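Local coordinates for G-protein alpha subunit Galpha7 (PDB 6NE6) that probably binds and hydrolyses GTP as the switchable alpha subunit of a heterotrimeric G protein in Naegleria fowleri, at residues S72-I83 with L102-P113. Sequence-based numbering, arbitrary orientation.
Sequences STEENRQRAEKI and LAQDIAELWKEP. With EDO (1,2-ethanediol), chain E.
At chi1 160° the Glu112 chain leaves CA on the far side from N, then bends at chi2, turning its carboxylate back onto Ser72 and Asn76. Glu112 OE1 takes two donors: Ser72 OG at 2.7 Å through the syn lone pair, and Asn76 ND2 at 3.0 Å through the anti one, the latter bond almost straight (175°) and in the amide plane, with the carboxylate turned nearly perpendicular to the amide. Glu112 OE2 accepts from Ser72 N and also caps the following helix at Ala114 N. The case illustrates how polar bonds can flank an apolar core where helices pack at a steep angle. Helices 74-89 and 100-109 belong to the helical domain that G-protein alpha subunits carry inserted in their Ras-like domain; the N-to-C directions of segments 74-83 and 102-109 differ by 125°, their axes 10.1 Å apart at closest approach. Between them, Leu109 sits as a knob among Asn76, Arg79, Ala80 and Ile83, and Ile61 of helix 39-66 touches Leu109 too. Farther along, Asp105 divides its oxygens between two salt bridges: Lys82 NZ reaches Asp105 OD2 at 2.6 Å, nearly along the C-O bond, while Arg79 NE approaches OD1 from above the carboxylate plane. The Arg79 guanidinium, which Glu108 CG meets over one face, is fixed in rotation by an in-plane salt bridge to Glu75 OE2 and hydrogen bond to Asn76 OD1.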
ATOM      1  N   SER A  72     -19.679 -11.687  22.396  1.00 18.73           N
ATOM      2  CA  SER A  72     -20.369 -11.351  23.645  1.00 18.81           C
ATOM      3  C   SER A  72     -21.824 -11.814  23.688  1.00 18.16           C
ATOM      4  O   SER A  72     -22.326 -12.139  24.769  1.00 19.88           O
ATOM      5  CB  SER A  72     -20.310  -9.843  23.884  1.00 18.61           C
ATOM      6  OG  SER A  72     -21.109  -9.147  22.948  1.00 19.89           O
ATOM      7  N   THR A  73     -22.526 -11.817  22.556  1.00 17.90           N
ATOM      8  CA  THR A  73     -23.961 -12.082  22.538  1.00 18.81           C
ATOM      9  C   THR A  73     -24.292 -13.034  21.403  1.00 20.23           C
ATOM     10  O   THR A  73     -23.569 -13.121  20.406  1.00 20.26           O
ATOM     11  CB  THR A  73     -24.803 -10.806  22.358  1.00 18.93           C
ATOM     12  OG1 THR A  73     -24.495 -10.216  21.095  1.00 18.30           O
ATOM     13  CG2 THR A  73     -24.524  -9.792  23.460  1.00 21.07           C
ATOM     14  N   GLU A  74     -25.410 -13.749  21.565  1.00 22.21           N
ATOM     15  CA  GLU A  74     -25.884 -14.614  20.491  1.00 22.03           C
ATOM     16  C   GLU A  74     -26.237 -13.798  19.257  1.00 21.22           C
ATOM     17  O   GLU A  74     -26.020 -14.243  18.126  1.00 22.19           O
ATOM     18  CB  GLU A  74     -27.094 -15.431  20.948  1.00 26.01           C
ATOM     19  CG  GLU A  74     -27.638 -16.350  19.859  1.00 26.97           C
ATOM     20  CD  GLU A  74     -26.681 -17.486  19.494  1.00 42.12           C
ATOM     21  OE1 GLU A  74     -25.704 -17.726  20.241  1.00 44.83           O
ATOM     22  OE2 GLU A  74     -26.910 -18.145  18.457  1.00 48.06           O
ATOM     23  N   GLU A  75     -26.782 -12.595  19.454  1.00 22.77           N
ATOM     24  CA  GLU A  75     -27.090 -11.734  18.316  1.00 21.68           C
ATOM     25  C   GLU A  75     -25.844 -11.428  17.488  1.00 19.19           C
ATOM     26  O   GLU A  75     -25.865 -11.532  16.255  1.00 19.71           O
ATOM     27  CB  GLU A  75     -27.747 -10.444  18.805  1.00 25.47           C
ATOM     28  CG  GLU A  75     -28.038  -9.466  17.699  1.00 28.76           C
ATOM     29  CD  GLU A  75     -28.474  -8.103  18.222  1.00 30.01           C
ATOM     30  OE1 GLU A  75     -29.163  -8.042  19.263  1.00 26.44           O
ATOM     31  OE2 GLU A  75     -28.115  -7.087  17.588  1.00 26.47           O
ATOM     32  N   ASN A  76     -24.745 -11.027  18.140  1.00 18.23           N
ATOM     33  CA  ASN A  76     -23.523 -10.749  17.382  1.00 17.18           C
ATOM     34  C   ASN A  76     -22.876 -12.022  16.845  1.00 17.04           C
ATOM     35  O   ASN A  76     -22.194 -11.980  15.810  1.00 18.27           O
ATOM     36  CB  ASN A  76     -22.523  -9.971  18.242  1.00 18.23           C
ATOM     37  CG  ASN A  76     -22.787  -8.489  18.228  1.00 17.76           C
ATOM     38  OD1 ASN A  76     -23.702  -8.021  17.549  1.00 20.24           O
ATOM     39  ND2 ASN A  76     -21.999  -7.738  18.987  1.00 16.10           N
ATOM     40  N   ARG A  77     -23.074 -13.156  17.522  1.00 18.47           N
ATOM     41  CA  ARG A  77     -22.550 -14.404  16.988  1.00 22.62           C
ATOM     42  C   ARG A  77     -23.256 -14.772  15.688  1.00 18.36           C
ATOM     43  O   ARG A  77     -22.614 -15.201  14.724  1.00 18.96           O
ATOM     44  CB  ARG A  77     -22.699 -15.534  18.005  1.00 21.72           C
ATOM     45  CG  ARG A  77     -21.791 -16.724  17.688  1.00 35.74           C
ATOM     46  CD  ARG A  77     -22.182 -17.976  18.454  1.00 42.78           C
ATOM     47  NE  ARG A  77     -23.564 -18.354  18.177  1.00 48.37           N
ATOM     48  CZ  ARG A  77     -23.960 -18.992  17.079  1.00 55.92           C
ATOM     49  NH1 ARG A  77     -23.076 -19.327  16.150  1.00 55.27           N
ATOM     50  NH2 ARG A  77     -25.241 -19.294  16.912  1.00 56.57           N
ATOM     51  N   GLN A  78     -24.575 -14.603  15.646  1.00 19.95           N
ATOM     52  CA  GLN A  78     -25.314 -14.930  14.432  1.00 23.14           C
ATOM     53  C   GLN A  78     -24.997 -13.935  13.330  1.00 21.74           C
ATOM     54  O   GLN A  78     -24.918 -14.297  12.152  1.00 21.66           O
ATOM     55  CB  GLN A  78     -26.812 -14.966  14.732  1.00 27.23           C
ATOM     56  CG  GLN A  78     -27.211 -16.134  15.621  1.00 38.44           C
ATOM     57  CD  GLN A  78     -28.627 -16.021  16.160  1.00 55.03           C
ATOM     58  OE1 GLN A  78     -29.243 -14.954  16.112  1.00 61.74           O
ATOM     59  NE2 GLN A  78     -29.147 -17.124  16.686  1.00 54.15           N
ATOM     60  N   ARG A  79     -24.790 -12.678  13.710  1.00 18.64           N
ATOM     61  CA  ARG A  79     -24.367 -11.655  12.766  1.00 20.84           C
ATOM     62  C   ARG A  79     -23.007 -11.998  12.167  1.00 21.37           C
ATOM     63  O   ARG A  79     -22.795 -11.876  10.953  1.00 17.92           O
ATOM     64  CB  ARG A  79     -24.354 -10.317  13.508  1.00 23.02           C
ATOM     65  CG  ARG A  79     -24.107  -9.082  12.707  1.00 27.64           C
ATOM     66  CD  ARG A  79     -24.387  -7.858  13.589  1.00 20.15           C
ATOM     67  NE  ARG A  79     -25.811  -7.524  13.618  1.00 19.14           N
ATOM     68  CZ  ARG A  79     -26.532  -7.327  14.717  1.00 19.99           C
ATOM     69  NH1 ARG A  79     -25.978  -7.402  15.929  1.00 19.39           N
ATOM     70  NH2 ARG A  79     -27.831  -7.039  14.604  1.00 25.00           N
ATOM     71  N   ALA A  80     -22.087 -12.479  12.998  1.00 16.47           N
ATOM     72  CA  ALA A  80     -20.782 -12.889  12.501  1.00 18.37           C
ATOM     73  C   ALA A  80     -20.904 -14.073  11.550  1.00 21.18           C
ATOM     74  O   ALA A  80     -20.219 -14.119  10.519  1.00 21.17           O
ATOM     75  CB  ALA A  80     -19.860 -13.225  13.674  1.00 21.31           C
ATOM     76  N   GLU A  81     -21.765 -15.044  11.882  1.00 17.37           N
ATOM     77  CA  GLU A  81     -21.981 -16.176  10.983  1.00 18.20           C
ATOM     78  C   GLU A  81     -22.549 -15.717   9.643  1.00 23.85           C
ATOM     79  O   GLU A  81     -22.160 -16.229   8.588  1.00 24.21           O
ATOM     80  CB  GLU A  81     -22.907 -17.204  11.636  1.00 21.57           C
ATOM     81  CG  GLU A  81     -22.282 -17.957  12.789  1.00 31.29           C
ATOM     82  CD  GLU A  81     -22.983 -19.274  13.063  1.00 53.65           C
ATOM     83  OE1 GLU A  81     -22.540 -20.310  12.521  1.00 62.09           O
ATOM     84  OE2 GLU A  81     -23.987 -19.270  13.807  1.00 60.53           O
ATOM     85  N   LYS A  82     -23.472 -14.751   9.663  1.00 22.73           N
ATOM     86  CA  LYS A  82     -24.011 -14.219   8.412  1.00 23.91           C
ATOM     87  C   LYS A  82     -22.905 -13.608   7.555  1.00 21.67           C
ATOM     88  O   LYS A  82     -22.827 -13.864   6.347  1.00 20.84           O
ATOM     89  CB  LYS A  82     -25.101 -13.181   8.698  1.00 23.96           C
ATOM     90  CG  LYS A  82     -25.431 -12.302   7.486  1.00 32.81           C
ATOM     91  CD  LYS A  82     -26.324 -11.109   7.835  1.00 42.38           C
ATOM     92  CE  LYS A  82     -26.538 -10.209   6.611  1.00 45.70           C
ATOM     93  NZ  LYS A  82     -27.506  -9.095   6.836  1.00 45.48           N
ATOM     94  N   ILE A  83     -22.033 -12.803   8.175  1.00 18.17           N
ATOM     95  CA  ILE A  83     -20.978 -12.147   7.415  0.68 16.69           C
ATOM     96  C   ILE A  83     -19.999 -13.174   6.860  1.00 21.81           C
ATOM     97  O   ILE A  83     -19.567 -13.066   5.703  1.00 22.26           O
ATOM     98  CB  ILE A  83     -20.285 -11.081   8.287  0.68 17.79           C
ATOM     99  CG1 ILE A  83     -21.189  -9.840   8.380  0.68 16.90           C
ATOM    100  CG2 ILE A  83     -18.904 -10.753   7.735  0.68 17.20           C
ATOM    101  CD1 ILE A  83     -21.057  -9.019   9.668  0.68 15.66           C
ATOM    102  N   LEU A 102     -26.552  -5.147   5.548  1.00 21.25           N
ATOM    103  CA  LEU A 102     -25.195  -5.635   5.765  1.00 17.26           C
ATOM    104  C   LEU A 102     -24.309  -4.549   6.352  1.00 17.47           C
ATOM    105  O   LEU A 102     -23.505  -4.814   7.255  1.00 16.62           O
ATOM    106  CB  LEU A 102     -24.607  -6.149   4.453  1.00 19.39           C
ATOM    107  CG  LEU A 102     -23.196  -6.723   4.544  1.00 20.63           C
ATOM    108  CD1 LEU A 102     -23.191  -7.888   5.498  1.00 22.51           C
ATOM    109  CD2 LEU A 102     -22.714  -7.175   3.171  1.00 21.15           C
ATOM    110  N   ALA A 103     -24.420  -3.326   5.826  1.00 18.32           N
ATOM    111  CA  ALA A 103     -23.651  -2.218   6.376  1.00 17.88           C
ATOM    112  C   ALA A 103     -23.940  -2.046   7.857  1.00 16.82           C
ATOM    113  O   ALA A 103     -23.018  -1.869   8.664  1.00 16.54           O
ATOM    114  CB  ALA A 103     -23.980  -0.932   5.619  1.00 21.61           C
ATOM    115  N   GLN A 104     -25.216  -2.122   8.234  1.00 16.53           N
ATOM    116  CA  GLN A 104     -25.573  -1.988   9.643  1.00 17.37           C
ATOM    117  C   GLN A 104     -25.014  -3.149  10.458  1.00 17.47           C
ATOM    118  O   GLN A 104     -24.542  -2.949  11.584  1.00 18.21           O
ATOM    119  CB  GLN A 104     -27.091  -1.889   9.792  1.00 21.62           C
ATOM    120  CG  GLN A 104     -27.712  -0.626   9.157  1.00 21.96           C
ATOM    121  CD  GLN A 104     -29.231  -0.618   9.225  1.00 26.37           C
ATOM    122  OE1 GLN A 104     -29.811  -0.408  10.290  1.00 25.66           O
ATOM    123  NE2 GLN A 104     -29.887  -0.849   8.080  1.00 27.20           N
ATOM    124  N   ASP A 105     -25.026  -4.365   9.891  1.00 16.59           N
ATOM    125  CA  ASP A 105     -24.476  -5.517  10.603  1.00 16.02           C
ATOM    126  C   ASP A 105     -22.972  -5.372  10.823  1.00 16.16           C
ATOM    127  O   ASP A 105     -22.464  -5.676  11.905  1.00 16.69           O
ATOM    128  CB  ASP A 105     -24.771  -6.813   9.843  1.00 22.23           C
ATOM    129  CG  ASP A 105     -26.225  -7.262   9.958  1.00 23.26           C
ATOM    130  OD1 ASP A 105     -26.923  -6.884  10.928  1.00 19.66           O
ATOM    131  OD2 ASP A 105     -26.665  -8.017   9.063  1.00 21.28           O
ATOM    132  N   ILE A 106     -22.240  -4.915   9.808  1.00 14.18           N
ATOM    133  CA  ILE A 106     -20.799  -4.772   9.975  1.00 12.97           C
ATOM    134  C   ILE A 106     -20.491  -3.683  10.994  1.00 12.64           C
ATOM    135  O   ILE A 106     -19.602  -3.844  11.836  1.00 13.41           O
ATOM    136  CB  ILE A 106     -20.129  -4.503   8.618  1.00 16.61           C
ATOM    137  CG1 ILE A 106     -20.262  -5.742   7.719  1.00 15.89           C
ATOM    138  CG2 ILE A 106     -18.655  -4.109   8.816  1.00 13.48           C
ATOM    139  CD1 ILE A 106     -19.880  -5.504   6.252  1.00 19.20           C
ATOM    140  N   ALA A 107     -21.224  -2.561  10.940  1.00 14.69           N
ATOM    141  CA  ALA A 107     -21.019  -1.496  11.923  1.00 14.86           C
ATOM    142  C   ALA A 107     -21.317  -1.974  13.338  1.00 16.61           C
ATOM    143  O   ALA A 107     -20.625  -1.591  14.293  1.00 15.38           O
ATOM    144  CB  ALA A 107     -21.883  -0.285  11.580  1.00 16.05           C
ATOM    145  N   GLU A 108     -22.351  -2.803  13.501  1.00 15.52           N
ATOM    146  CA  GLU A 108     -22.630  -3.331  14.828  1.00 15.56           C
ATOM    147  C   GLU A 108     -21.513  -4.267  15.285  1.00 14.63           C
ATOM    148  O   GLU A 108     -21.072  -4.202  16.442  1.00 19.45           O
ATOM    149  CB  GLU A 108     -23.999  -4.023  14.837  1.00 15.93           C
ATOM    150  CG  GLU A 108     -24.559  -4.322  16.212  1.00 19.70           C
ATOM    151  CD  GLU A 108     -24.812  -3.078  17.071  1.00 18.08           C
ATOM    152  OE1 GLU A 108     -25.225  -2.009  16.542  1.00 20.33           O
ATOM    153  OE2 GLU A 108     -24.592  -3.170  18.291  1.00 23.24           O
ATOM    154  N   LEU A 109     -21.026  -5.137  14.393  1.00 12.59           N
ATOM    155  CA  LEU A 109     -19.926  -6.027  14.772  1.00 13.46           C
ATOM    156  C   LEU A 109     -18.638  -5.267  15.065  1.00 18.88           C
ATOM    157  O   LEU A 109     -17.798  -5.744  15.836  1.00 16.51           O
ATOM    158  CB  LEU A 109     -19.666  -7.060  13.677  1.00 16.88           C
ATOM    159  CG  LEU A 109     -20.259  -8.455  13.821  1.00 26.95           C
ATOM    160  CD1 LEU A 109     -19.551  -9.391  12.845  1.00 29.99           C
ATOM    161  CD2 LEU A 109     -20.149  -8.988  15.243  1.00 24.02           C
ATOM    162  N   TRP A 110     -18.440  -4.105  14.442  1.00 13.30           N
ATOM    163  CA  TRP A 110     -17.249  -3.317  14.739  1.00 13.43           C
ATOM    164  C   TRP A 110     -17.230  -2.812  16.183  1.00 14.13           C
ATOM    165  O   TRP A 110     -16.172  -2.375  16.655  1.00 17.25           O
ATOM    166  CB  TRP A 110     -17.183  -2.174  13.719  1.00 16.30           C
ATOM    167  CG  TRP A 110     -16.027  -1.196  13.772  1.00 14.67           C
ATOM    168  CD1 TRP A 110     -16.132   0.160  13.738  1.00 17.70           C
ATOM    169  CD2 TRP A 110     -14.615  -1.487  13.802  1.00 15.04           C
ATOM    170  NE1 TRP A 110     -14.885   0.738  13.765  1.00 16.44           N
ATOM    171  CE2 TRP A 110     -13.938  -0.248  13.803  1.00 15.86           C
ATOM    172  CE3 TRP A 110     -13.862  -2.667  13.834  1.00 14.35           C
ATOM    173  CZ2 TRP A 110     -12.538  -0.150  13.834  1.00 16.02           C
ATOM    174  CZ3 TRP A 110     -12.468  -2.571  13.873  1.00 12.70           C
ATOM    175  CH2 TRP A 110     -11.827  -1.316  13.872  1.00 13.24           C
ATOM    176  N   LYS A 111     -18.361  -2.901  16.905  1.00 15.57           N
ATOM    177  CA  LYS A 111     -18.434  -2.577  18.330  1.00 14.12           C
ATOM    178  C   LYS A 111     -18.200  -3.782  19.238  1.00 17.06           C
ATOM    179  O   LYS A 111     -18.086  -3.602  20.458  1.00 18.93           O
ATOM    180  CB  LYS A 111     -19.809  -1.976  18.667  1.00 14.08           C
ATOM    181  CG  LYS A 111     -20.220  -0.796  17.792  1.00 16.25           C
ATOM    182  CD  LYS A 111     -21.661  -0.390  18.121  1.00 22.29           C
ATOM    183  CE  LYS A 111     -22.342   0.312  16.943  1.00 25.54           C
ATOM    184  NZ  LYS A 111     -23.831   0.441  17.158  1.00 25.72           N
ATOM    185  N   GLU A 112     -18.119  -4.990  18.680  1.00 13.07           N
ATOM    186  CA  GLU A 112     -18.049  -6.206  19.490  1.00 14.37           C
ATOM    187  C   GLU A 112     -16.675  -6.327  20.151  1.00 13.48           C
ATOM    188  O   GLU A 112     -15.652  -6.250  19.464  1.00 13.14           O
ATOM    189  CB  GLU A 112     -18.347  -7.425  18.601  1.00 14.53           C
ATOM    190  CG  GLU A 112     -17.870  -8.759  19.131  1.00 17.78           C
ATOM    191  CD  GLU A 112     -18.565  -9.152  20.418  1.00 19.08           C
ATOM    192  OE1 GLU A 112     -19.767  -8.844  20.568  1.00 18.95           O
ATOM    193  OE2 GLU A 112     -17.911  -9.762  21.286  1.00 17.14           O
ATOM    194  N   PRO A 113     -16.611  -6.505  21.471  1.00 14.22           N
ATOM    195  CA  PRO A 113     -15.294  -6.527  22.133  1.00 16.93           C
ATOM    196  C   PRO A 113     -14.353  -7.598  21.606  1.00 15.95           C
ATOM    197  O   PRO A 113     -13.148  -7.339  21.484  1.00 15.91           O
ATOM    198  CB  PRO A 113     -15.647  -6.747  23.615  1.00 18.30           C
ATOM    199  CG  PRO A 113     -17.103  -7.118  23.649  1.00 24.41           C
ATOM    200  CD  PRO A 113     -17.721  -6.492  22.433  1.00 15.03           C
TER
HETATM  201  C1  EDO E 404     -22.692 -16.453  22.211  1.00 51.89           C
HETATM  202  O1  EDO E 404     -23.933 -17.168  22.171  1.00 50.96           O
HETATM  203  C2  EDO E 404     -22.720 -15.468  23.374  1.00 52.03           C
HETATM  204  O2  EDO E 404     -22.873 -16.181  24.605  1.00 50.12           O
HETATM  205  O   HOH W   1     -22.290  -4.723  18.787  1.00 16.33           O
HETATM  206  O   HOH W   2     -29.076  -7.972  12.046  1.00 26.67           O